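Local coordinates for conserved hypothetical protein (PDB 2GPI) that is of unknown function but belongs to the DUF1488 family and may be linked to transcriptional regulation of the shikimate pathway, at residues S19-T24 and C34-K39. Numbering follows the deposited sequence.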
loop_
_atom_site.group_PDB
_atom_site.type_symbol
_atom_site.label_atom_id
_atom_site.label_comp_id
_atom_site.label_asym_id
_atom_site.label_seq_id
_atom_site.Cartn_x
_atom_site.Cartn_y
_atom_site.Cartn_z
ATOM N N SER A 19 -7.729 9.401 -3.633
ATOM C CA SER A 19 -7.078 10.030 -2.460
ATOM C C SER A 19 -6.317 8.986 -1.667
ATOM O O SER A 19 -6.656 8.707 -0.506
ATOM C CB SER A 19 -8.078 10.744 -1.569
ATOM O OG SER A 19 -8.675 11.821 -2.287
ATOM N N ALA A 20 -5.326 8.384 -2.329
ATOM C CA ALA A 20 -4.582 7.259 -1.774
ATOM C C ALA A 20 -3.144 7.305 -2.241
ATOM O O ALA A 20 -2.873 7.800 -3.334
ATOM C CB ALA A 20 -5.235 5.948 -2.240
ATOM N N ILE A 21 -2.222 6.764 -1.445
ATOM C CA ILE A 21 -0.922 6.390 -1.945
ATOM C C ILE A 21 -1.071 5.080 -2.727
ATOM O O ILE A 21 -1.640 4.088 -2.234
ATOM C CB ILE A 21 0.135 6.210 -0.840
ATOM C CG1 ILE A 21 0.560 7.584 -0.227
ATOM C CG2 ILE A 21 1.404 5.453 -1.381
ATOM C CD1 ILE A 21 1.450 8.389 -1.133
ATOM N N HIS A 22 -0.567 5.116 -3.933
ATOM C CA HIS A 22 -0.527 3.957 -4.827
ATOM C C HIS A 22 0.919 3.402 -4.751
ATOM O O HIS A 22 1.913 4.114 -5.032
ATOM C CB HIS A 22 -0.984 4.397 -6.224
ATOM C CG HIS A 22 -0.767 3.351 -7.330
ATOM N ND1 HIS A 22 -0.756 3.668 -8.668
ATOM C CD2 HIS A 22 -0.606 1.999 -7.256
ATOM C CE1 HIS A 22 -0.591 2.562 -9.378
ATOM N NE2 HIS A 22 -0.488 1.532 -8.547
ATOM N N PHE A 23 1.026 2.118 -4.414
ATOM C CA PHE A 23 2.315 1.446 -4.359
ATOM C C PHE A 23 2.190 0.113 -5.107
ATOM O O PHE A 23 1.115 -0.381 -5.321
ATOM C CB PHE A 23 2.906 1.298 -2.956
ATOM C CG PHE A 23 2.075 0.508 -1.962
ATOM C CD1 PHE A 23 0.908 1.015 -1.415
ATOM C CD2 PHE A 23 2.477 -0.748 -1.569
ATOM C CE1 PHE A 23 0.204 0.288 -0.457
ATOM C CE2 PHE A 23 1.753 -1.479 -0.616
ATOM C CZ PHE A 23 0.635 -0.973 -0.082
ATOM N N THR A 24 3.305 -0.432 -5.519
ATOM C CA THR A 24 3.302 -1.553 -6.433
ATOM C C THR A 24 3.962 -2.808 -5.844
ATOM O O THR A 24 4.962 -2.742 -5.134
ATOM C CB THR A 24 4.043 -1.181 -7.729
ATOM O OG1 THR A 24 5.329 -0.630 -7.385
ATOM C CG2 THR A 24 3.253 -0.159 -8.529
ATOM N N CYS A 34 -1.398 -1.692 -5.356
ATOM C CA CYS A 34 -1.817 -1.628 -3.957
ATOM C C CYS A 34 -2.062 -0.170 -3.572
ATOM O O CYS A 34 -1.440 0.746 -4.126
ATOM C CB CYS A 34 -0.745 -2.147 -3.022
ATOM S SG CYS A 34 -0.220 -3.848 -3.388
ATOM N N TYR A 35 -2.953 0.021 -2.631
ATOM C CA TYR A 35 -3.398 1.361 -2.247
ATOM C C TYR A 35 -3.575 1.447 -0.743
ATOM O O TYR A 35 -4.041 0.532 -0.117
ATOM C CB TYR A 35 -4.698 1.703 -2.931
ATOM C CG TYR A 35 -4.604 1.705 -4.432
ATOM C CD1 TYR A 35 -4.836 0.564 -5.180
ATOM C CD2 TYR A 35 -4.240 2.865 -5.117
ATOM C CE1 TYR A 35 -4.677 0.570 -6.530
ATOM C CE2 TYR A 35 -4.118 2.894 -6.483
ATOM C CZ TYR A 35 -4.334 1.725 -7.216
ATOM O OH TYR A 35 -4.216 1.730 -8.573
ATOM N N ILE A 36 -3.178 2.580 -0.177
ATOM C CA ILE A 36 -3.517 2.923 1.207
ATOM C C ILE A 36 -4.138 4.335 1.190
ATOM O O ILE A 36 -3.498 5.316 0.759
ATOM C CB ILE A 36 -2.320 2.762 2.205
ATOM C CG1 ILE A 36 -2.737 3.076 3.636
ATOM C CG2 ILE A 36 -1.091 3.597 1.786
ATOM C CD1 ILE A 36 -1.698 2.681 4.706
ATOM N N GLY A 37 -5.393 4.397 1.607
ATOM C CA GLY A 37 -6.110 5.646 1.547
ATOM C C GLY A 37 -5.599 6.701 2.515
ATOM O O GLY A 37 -4.946 6.410 3.527
ATOM N N GLN A 38 -5.873 7.954 2.174
ATOM C CA GLN A 38 -5.433 9.100 2.981
ATOM C C GLN A 38 -5.790 8.907 4.447
ATOM O O GLN A 38 -4.906 9.067 5.342
ATOM C CB GLN A 38 -6.044 10.367 2.440
ATOM C CG GLN A 38 -5.518 11.568 3.174
ATOM C CD GLN A 38 -5.990 12.858 2.571
ATOM O OE1 GLN A 38 -6.480 12.895 1.428
ATOM N NE2 GLN A 38 -5.847 13.933 3.329
ATOM N N LYS A 39 -7.049 8.589 4.728
ATOM C CA LYS A 39 -7.486 8.483 6.116
ATOM C C LYS A 39 -6.767 7.349 6.848
ATOM O O LYS A 39 -6.389 7.487 8.000
ATOM C CB LYS A 39 -9.010 8.353 6.225
ATOM C CG LYS A 39 -9.750 9.617 5.780
ATOM C CD LYS A 39 -11.266 9.518 5.925
ATOM C CE LYS A 39 -11.913 10.830 5.558
#
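Ile-21 and Phe-23 pair with Ile-36 and Cys-34 as the two hydrogen-bonded pairs of an antiparallel beta ladder, part of the hairpin formed by strands 20-27 and 30-37. Backbone bonds run both ways in each pair, Phe-23 N to Cys-34 O being the straightest (2.8 Å, 168°). A fifth bond, Gln-38 N to Ser-19 O at 2.9 Å, ties the first residue of helix 38-45, just after the N-cap Gly-37, to Ser-19 beside the other strand.

Aromatic contacts mark both faces of the sheet. Phe-23 CG stands between its own backbone N and carbonyl carbon (chi1 60°), which swings the ring over Cys-34, whose CB lies 3.5 Å from the centroid; SG approaches obliquely. The ring also touches Ile-66 and Ala-70 of helix 63-75. On the other face, His-22 and Tyr-35 lie side by side, pointing the same way, in an offset stack (planes at 21°) with Tyr-35 OH over the His-22 ring centre; Asp-33 hydrogen-bonds His-22 NE2.

Ile-36 CG2 meets Ile-21 CB at 3.9 Å. An alanine replacing Phe-23 would probably strip Cys-34 CB of its aromatic cover and open a gap against helix 63-75. The chemistry thus implies a two-sided sheet: Ile-21, Phe-23, Cys-34 and Ile-36 make one face apolar, and the stacked rings bring polar atoms to the other.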